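Local coordinates for protein cytochrome C (Marichromatium purpuratum 984, PDB 5LO9) that probably interconverts thiosulfate and tetrathionate as a fused TsdB–TsdA cytochrome, passing the electrons along a row of four c-type hemes, at residues V122-P127 / M450-T455; C290-G295 / A443-A448. One frame throughout, in Å; residues are numbered along the deposited sequence.

Interaction 1: V122-P127 / M450-T455; sequences VRCHGP and MPLLDT. With HEC (heme c), chain F.
Leu452 lays its CD2 methyl against both Arg123 CG and Cys124 SG, where the Cys-X-X-Cys-His motif of one cytochrome c domain meets the axial-methionine loop of another. The motif helix, 121-125, carries one heme: Cys124 is thioether-linked to it and His125 binds its iron together with Met167. The loop after helix 439-449 serves the neighbouring heme, whose iron is held by Met450 SD at 2.3 Å and, on the other axial side, by His406.

The tight part is apolar and buried. CG of Leu452 lies anti to its backbone N (chi1 -177°), which carries CD2 to 4.0 Å from Cys124 SG, while CB stays 3.9 Å from the methine carbon CHD of the methionine-ligated heme. A branched apolar side chain suits this place because it can touch the heme edge with CB and the helix with CD2. Pro451, entered through a cis peptide bond, adds its CA 3.6 Å from methine CHC, so loop and ring follow each other closely just past the metal ligand.

Arg123 meets the same methyl just as closely, but its far end lies on the partly exposed side. This side chain crosses that of Leu452 at about a right angle, touching chiefly with CG, and bends at chi2 and chi3 (55° and 53°) to bring CD to 3.6 Å from the propionate oxygen O2D, with NE a little farther off. Its positive charge is near enough that it may help to balance the propionate; Arg269, which hydrogen-bonds this heme, lies close by. Cys124 SG, already bonded to its own heme, also lies 4.0 Å from CBC of the neighbouring heme.

Interaction 2: C290-G295 / A443-A448; sequences CHLDNG and AAFIAA. With HEC (heme c), chain E; EDO (1,2-ethanediol), chain B.
Phe445 holds CG anti to its backbone N (chi1 174°), which extends the ring from helix 439-449 toward the segment 290-295, while Cys290 turns SG anti to its carbonyl carbon (chi1 -57°). The cysteine sulfur is thereby directed to the heme, where it bonds CAC, and the carbonyl is left to meet the phenyl ring: Cys290 O lies 3.7 Å from Phe445 CE1, obliquely placed. That buried oxygen accepts a hydrogen bond from Tyr379 OH, whose ring also meets Phe445 with the planes at about 60°. Leu292 CD1 approaches the same CE1 at 4.4 Å, a light apolar touch. A flat, nonpolar phenylalanine suits a site where it must border a carbonyl, a leucine and an aromatic ring together.

His291 points its CB away from the helix and binds the heme iron through NE2 at 2.2 Å. Its ND1 is hydrogen-bonded to Ser301 O, which helps to fix the rotation of the imidazole and would probably make it a stronger electron donor to the metal. The small Ala443 and Ala447 meet helix 460-470, at Trp464, Ala467 and Ala463. With Cys287, Cys290 and His291 complete the Cys-X-X-Cys-His heme attachment site characteristic of c-type cytochromes.

Both contacts sit along the row of hemes, and the heme ligated by Met450, heme c of chain F, borders both. From interaction 2, Phe445 CE2 lies 3.3 Å from C2A of heme c (chain F). Leu292 CD2 lies 3.6 Å from CBD of heme c (chain F). The two contacts, whose centres are 13 Å apart, also touch directly, with Met450 CG 3.9 Å from Phe445 CE2. FE of heme c (chain F) is 15.4 Å from FE of heme c (chain E), which His291 binds, a spacing consistent with electron transfer. Thiosulfate lies about 8 Å, at the nearest atoms, from the Cys290 side chain, so in thiosulfate oxidation electrons probably reach the His291 heme before the Met450 heme.

Interaction 1: V122-P127 / M450-T455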
# COMPACT_ATOMS: atom_id res chain seq x y z
N VAL A 122 26.78 -3.32 -17.92
CA VAL A 122 26.83 -4.64 -17.29
C VAL A 122 25.66 -5.52 -17.68
O VAL A 122 25.69 -6.72 -17.43
CB VAL A 122 26.89 -4.53 -15.75
CG1 VAL A 122 28.11 -3.79 -15.30
CG2 VAL A 122 25.66 -3.81 -15.20
N ARG A 123 24.65 -4.96 -18.34
CA ARG A 123 23.53 -5.78 -18.76
C ARG A 123 23.92 -6.77 -19.85
O ARG A 123 23.29 -7.82 -19.99
CB ARG A 123 22.40 -4.86 -19.22
CG ARG A 123 21.06 -5.46 -19.16
CD ARG A 123 20.74 -6.01 -17.73
NE ARG A 123 20.97 -4.94 -16.78
CZ ARG A 123 21.56 -5.05 -15.60
NH1 ARG A 123 22.03 -6.20 -15.15
NH2 ARG A 123 21.68 -3.94 -14.86
N CYS A 124 24.93 -6.44 -20.66
CA CYS A 124 25.52 -7.35 -21.63
C CYS A 124 26.90 -7.82 -21.23
O CYS A 124 27.29 -8.93 -21.61
CB CYS A 124 25.67 -6.68 -23.01
SG CYS A 124 24.19 -6.18 -23.96
N HIS A 125 27.68 -6.99 -20.52
CA HIS A 125 29.07 -7.35 -20.20
C HIS A 125 29.22 -8.07 -18.87
O HIS A 125 30.34 -8.35 -18.44
CB HIS A 125 29.95 -6.10 -20.21
CG HIS A 125 30.27 -5.62 -21.60
ND1 HIS A 125 31.27 -6.18 -22.36
CD2 HIS A 125 29.70 -4.67 -22.37
CE1 HIS A 125 31.31 -5.58 -23.54
NE2 HIS A 125 30.37 -4.66 -23.57
N GLY A 126 28.12 -8.43 -18.23
CA GLY A 126 28.20 -9.24 -17.05
C GLY A 126 28.47 -8.44 -15.80
O GLY A 126 28.76 -7.23 -15.83
N PRO A 127 28.37 -9.12 -14.66
CA PRO A 127 28.53 -8.44 -13.37
C PRO A 127 29.89 -7.77 -13.27
O PRO A 127 30.93 -8.38 -13.52
CB PRO A 127 28.39 -9.56 -12.34
CG PRO A 127 27.92 -10.78 -13.10
CD PRO A 127 28.31 -10.58 -14.53
N MET A 450 12.16 -6.00 -26.87
CA MET A 450 13.23 -6.91 -27.26
C MET A 450 13.40 -6.91 -28.78
O MET A 450 12.42 -6.99 -29.52
CB MET A 450 12.99 -8.34 -26.80
CG MET A 450 13.16 -8.52 -25.31
SD MET A 450 14.87 -8.47 -24.78
CE MET A 450 14.76 -7.47 -23.31
N PRO A 451 14.65 -6.92 -29.25
CA PRO A 451 15.88 -7.03 -28.46
C PRO A 451 16.22 -5.88 -27.55
O PRO A 451 15.92 -4.75 -27.88
CB PRO A 451 16.96 -7.15 -29.51
CG PRO A 451 16.29 -7.74 -30.67
CD PRO A 451 14.92 -7.07 -30.68
N LEU A 452 16.91 -6.20 -26.45
CA LEU A 452 17.29 -5.26 -25.40
C LEU A 452 17.64 -3.88 -25.92
O LEU A 452 17.01 -2.88 -25.54
CB LEU A 452 18.49 -5.83 -24.65
CG LEU A 452 18.98 -5.05 -23.47
CD1 LEU A 452 17.97 -5.14 -22.34
CD2 LEU A 452 20.35 -5.64 -23.12
N LEU A 453 18.59 -3.82 -26.85
CA LEU A 453 19.03 -2.59 -27.49
C LEU A 453 18.33 -2.46 -28.83
O LEU A 453 18.30 -3.41 -29.61
CB LEU A 453 20.55 -2.58 -27.68
CG LEU A 453 21.21 -1.32 -28.19
CD1 LEU A 453 20.77 -0.09 -27.41
CD2 LEU A 453 22.75 -1.51 -28.16
N ASP A 454 17.77 -1.29 -29.08
CA ASP A 454 16.85 -1.14 -30.20
C ASP A 454 17.57 -0.90 -31.53
O ASP A 454 17.18 -0.00 -32.28
CB ASP A 454 15.82 -0.02 -29.95
CG ASP A 454 16.44 1.33 -29.67
OD1 ASP A 454 17.65 1.44 -29.39
OD2 ASP A 454 15.69 2.30 -29.79
N THR A 455 18.60 -1.68 -31.84
CA THR A 455 19.08 -1.70 -33.22
C THR A 455 18.08 -2.39 -34.13
O THR A 455 18.05 -2.13 -35.34
CB THR A 455 20.39 -2.44 -33.33
OG1 THR A 455 20.17 -3.79 -32.95
CG2 THR A 455 21.44 -1.82 -32.44
FE HEC F . 15.67 -10.56 -24.34
CHA HEC F . 14.66 -10.23 -21.01
CHB HEC F . 12.66 -12.15 -25.16
CHC HEC F . 16.56 -10.48 -27.68
CHD HEC F . 18.93 -9.56 -23.46
NA HEC F . 13.96 -11.11 -23.27
C1A HEC F . 13.75 -10.91 -21.96
C2A HEC F . 12.44 -11.45 -21.52
C3A HEC F . 11.85 -11.99 -22.73
C4A HEC F . 12.89 -11.74 -23.76
CMA HEC F . 10.51 -12.64 -22.85
CAA HEC F . 11.78 -11.44 -20.18
CBA HEC F . 11.47 -12.89 -19.80
CGA HEC F . 12.24 -13.41 -18.62
O1A HEC F . 13.03 -12.64 -18.05
O2A HEC F . 12.06 -14.60 -18.29
NB HEC F . 14.76 -11.20 -26.10
C1B HEC F . 13.59 -11.80 -26.23
C2B HEC F . 13.25 -12.11 -27.64
C3B HEC F . 14.40 -11.61 -28.38
C4B HEC F . 15.26 -11.04 -27.32
CMB HEC F . 12.04 -12.79 -28.15
CAB HEC F . 14.64 -11.61 -29.87
CBB HEC F . 13.52 -10.82 -30.50
NC HEC F . 17.42 -10.12 -25.38
C1C HEC F . 17.58 -10.14 -26.70
C2C HEC F . 18.95 -9.83 -27.14
C3C HEC F . 19.66 -9.56 -25.91
C4C HEC F . 18.61 -9.79 -24.87
CMC HEC F . 19.46 -9.82 -28.54
CAC HEC F . 21.11 -9.21 -25.65
CBC HEC F . 21.68 -8.06 -26.40
ND HEC F . 16.61 -9.98 -22.57
C1D HEC F . 17.89 -9.61 -22.42
C2D HEC F . 18.18 -9.23 -21.01
C3D HEC F . 16.92 -9.41 -20.31
C4D HEC F . 16.02 -9.87 -21.37
CMD HEC F . 19.45 -8.75 -20.42
CAD HEC F . 16.68 -9.18 -18.86
CBD HEC F . 16.58 -7.67 -18.68
CGD HEC F . 17.26 -7.19 -17.40
O1D HEC F . 17.87 -7.96 -16.65
O2D HEC F . 17.22 -5.98 -17.14

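Interaction 2: C290-G295 / A443-A448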
# COMPACT_ATOMS: atom_id res chain seq x y z
N CYS A 290 11.92 -8.89 -16.34
CA CYS A 290 10.69 -8.62 -17.06
C CYS A 290 10.18 -7.20 -16.84
O CYS A 290 9.18 -6.83 -17.45
CB CYS A 290 9.61 -9.62 -16.66
SG CYS A 290 10.06 -11.35 -16.90
N HIS A 291 10.79 -6.43 -15.94
CA HIS A 291 10.35 -5.09 -15.55
C HIS A 291 11.58 -4.20 -15.67
O HIS A 291 12.31 -3.93 -14.70
CB HIS A 291 9.75 -5.04 -14.13
CG HIS A 291 8.56 -5.93 -13.92
ND1 HIS A 291 7.29 -5.57 -14.33
CD2 HIS A 291 8.43 -7.14 -13.31
CE1 HIS A 291 6.43 -6.52 -13.98
NE2 HIS A 291 7.10 -7.48 -13.37
N LEU A 292 11.84 -3.76 -16.89
CA LEU A 292 13.16 -3.25 -17.24
C LEU A 292 13.51 -1.94 -16.51
O LEU A 292 12.66 -1.18 -16.05
CB LEU A 292 13.21 -3.06 -18.74
CG LEU A 292 12.89 -4.32 -19.53
CD1 LEU A 292 12.96 -3.98 -20.99
CD2 LEU A 292 13.86 -5.42 -19.18
N ASP A 293 14.81 -1.69 -16.47
CA ASP A 293 15.37 -0.57 -15.71
C ASP A 293 14.97 -0.68 -14.25
O ASP A 293 14.65 0.30 -13.58
CB ASP A 293 14.97 0.80 -16.29
CG ASP A 293 15.89 1.91 -15.82
OD1 ASP A 293 16.94 1.56 -15.21
OD2 ASP A 293 15.61 3.11 -16.06
N ASN A 294 14.95 -1.92 -13.77
CA ASN A 294 14.68 -2.23 -12.36
C ASN A 294 13.34 -1.67 -11.91
O ASN A 294 13.17 -1.20 -10.79
CB ASN A 294 15.82 -1.72 -11.48
CG ASN A 294 16.08 -2.64 -10.30
OD1 ASN A 294 15.95 -3.86 -10.41
ND2 ASN A 294 16.49 -2.05 -9.17
N GLY A 295 12.35 -1.79 -12.79
CA GLY A 295 11.02 -1.38 -12.49
C GLY A 295 10.69 0.03 -12.88
O GLY A 295 9.57 0.47 -12.61
N ALA A 443 4.04 -11.37 -26.49
CA ALA A 443 4.20 -10.64 -27.74
C ALA A 443 4.25 -9.15 -27.48
O ALA A 443 5.05 -8.42 -28.08
CB ALA A 443 3.08 -10.97 -28.71
N ALA A 444 3.41 -8.68 -26.57
CA ALA A 444 3.44 -7.26 -26.29
C ALA A 444 4.74 -6.86 -25.62
O ALA A 444 5.31 -5.80 -25.91
CB ALA A 444 2.25 -6.89 -25.45
N PHE A 445 5.25 -7.69 -24.71
CA PHE A 445 6.53 -7.36 -24.12
C PHE A 445 7.61 -7.26 -25.18
O PHE A 445 8.36 -6.29 -25.22
CB PHE A 445 6.92 -8.40 -23.09
CG PHE A 445 8.30 -8.21 -22.54
CD1 PHE A 445 8.56 -7.20 -21.66
CD2 PHE A 445 9.33 -9.05 -22.92
CE1 PHE A 445 9.82 -7.03 -21.13
CE2 PHE A 445 10.59 -8.88 -22.40
CZ PHE A 445 10.84 -7.86 -21.50
N ILE A 446 7.67 -8.28 -26.04
CA ILE A 446 8.75 -8.39 -27.03
C ILE A 446 8.72 -7.21 -28.02
O ILE A 446 9.75 -6.55 -28.27
CB ILE A 446 8.65 -9.74 -27.75
CG1 ILE A 446 9.17 -10.87 -26.84
CG2 ILE A 446 9.38 -9.70 -29.12
CD1 ILE A 446 8.71 -12.25 -27.24
N ALA A 447 7.56 -6.98 -28.64
CA ALA A 447 7.46 -5.92 -29.65
C ALA A 447 8.01 -4.62 -29.13
O ALA A 447 8.70 -3.90 -29.86
CB ALA A 447 6.01 -5.70 -30.06
N ALA A 448 7.74 -4.32 -27.85
CA ALA A 448 8.15 -3.06 -27.25
C ALA A 448 9.55 -3.08 -26.63
O ALA A 448 10.14 -2.01 -26.48
CB ALA A 448 7.16 -2.63 -26.16
FE HEC E . 5.95 -9.16 -12.53
CHA HEC E . 2.90 -7.66 -13.41
CHB HEC E . 6.00 -7.37 -9.52
CHC HEC E . 8.88 -10.87 -11.53
CHD HEC E . 6.13 -10.61 -15.64
NA HEC E . 4.68 -7.77 -11.65
C1A HEC E . 3.53 -7.32 -12.15
C2A HEC E . 2.85 -6.35 -11.27
C3A HEC E . 3.75 -6.25 -10.14
C4A HEC E . 4.86 -7.17 -10.46
CMA HEC E . 3.57 -5.38 -8.94
CAA HEC E . 1.56 -5.61 -11.54
CBA HEC E . 1.80 -4.57 -12.62
CGA HEC E . 0.58 -3.69 -12.83
O1A HEC E . 0.76 -2.60 -13.43
O2A HEC E . -0.57 -4.08 -12.44
NB HEC E . 7.21 -9.14 -10.86
C1B HEC E . 7.05 -8.35 -9.78
C2B HEC E . 8.08 -8.58 -8.75
C3B HEC E . 8.92 -9.61 -9.34
C4B HEC E . 8.28 -9.89 -10.64
CMB HEC E . 8.24 -7.88 -7.45
CAB HEC E . 10.13 -10.24 -8.73
CBB HEC E . 9.67 -11.00 -7.48
NC HEC E . 7.26 -10.52 -13.42
C1C HEC E . 8.37 -11.06 -12.89
C2C HEC E . 9.12 -11.92 -13.84
C3C HEC E . 8.29 -11.84 -15.06
C4C HEC E . 7.18 -10.94 -14.68
CMC HEC E . 10.39 -12.67 -13.57
CAC HEC E . 8.50 -12.46 -16.43
CBC HEC E . 8.78 -13.93 -16.34
ND HEC E . 4.71 -9.14 -14.21
C1D HEC E . 4.96 -9.79 -15.33
C2D HEC E . 3.91 -9.58 -16.35
C3D HEC E . 2.92 -8.70 -15.71
C4D HEC E . 3.54 -8.51 -14.38
CMD HEC E . 3.92 -10.19 -17.71
CAD HEC E . 1.62 -8.12 -16.26
CBD HEC E . 0.59 -9.16 -16.77
CGD HEC E . 0.01 -10.17 -15.75
O1D HEC E . 0.74 -10.89 -15.01
O2D HEC E . -1.24 -10.29 -15.72
C1 EDO B . 18.32 0.80 -8.38
O1 EDO B . 18.73 0.14 -9.56
C2 EDO B . 17.29 1.88 -8.76
O2 EDO B . 15.89 1.71 -8.45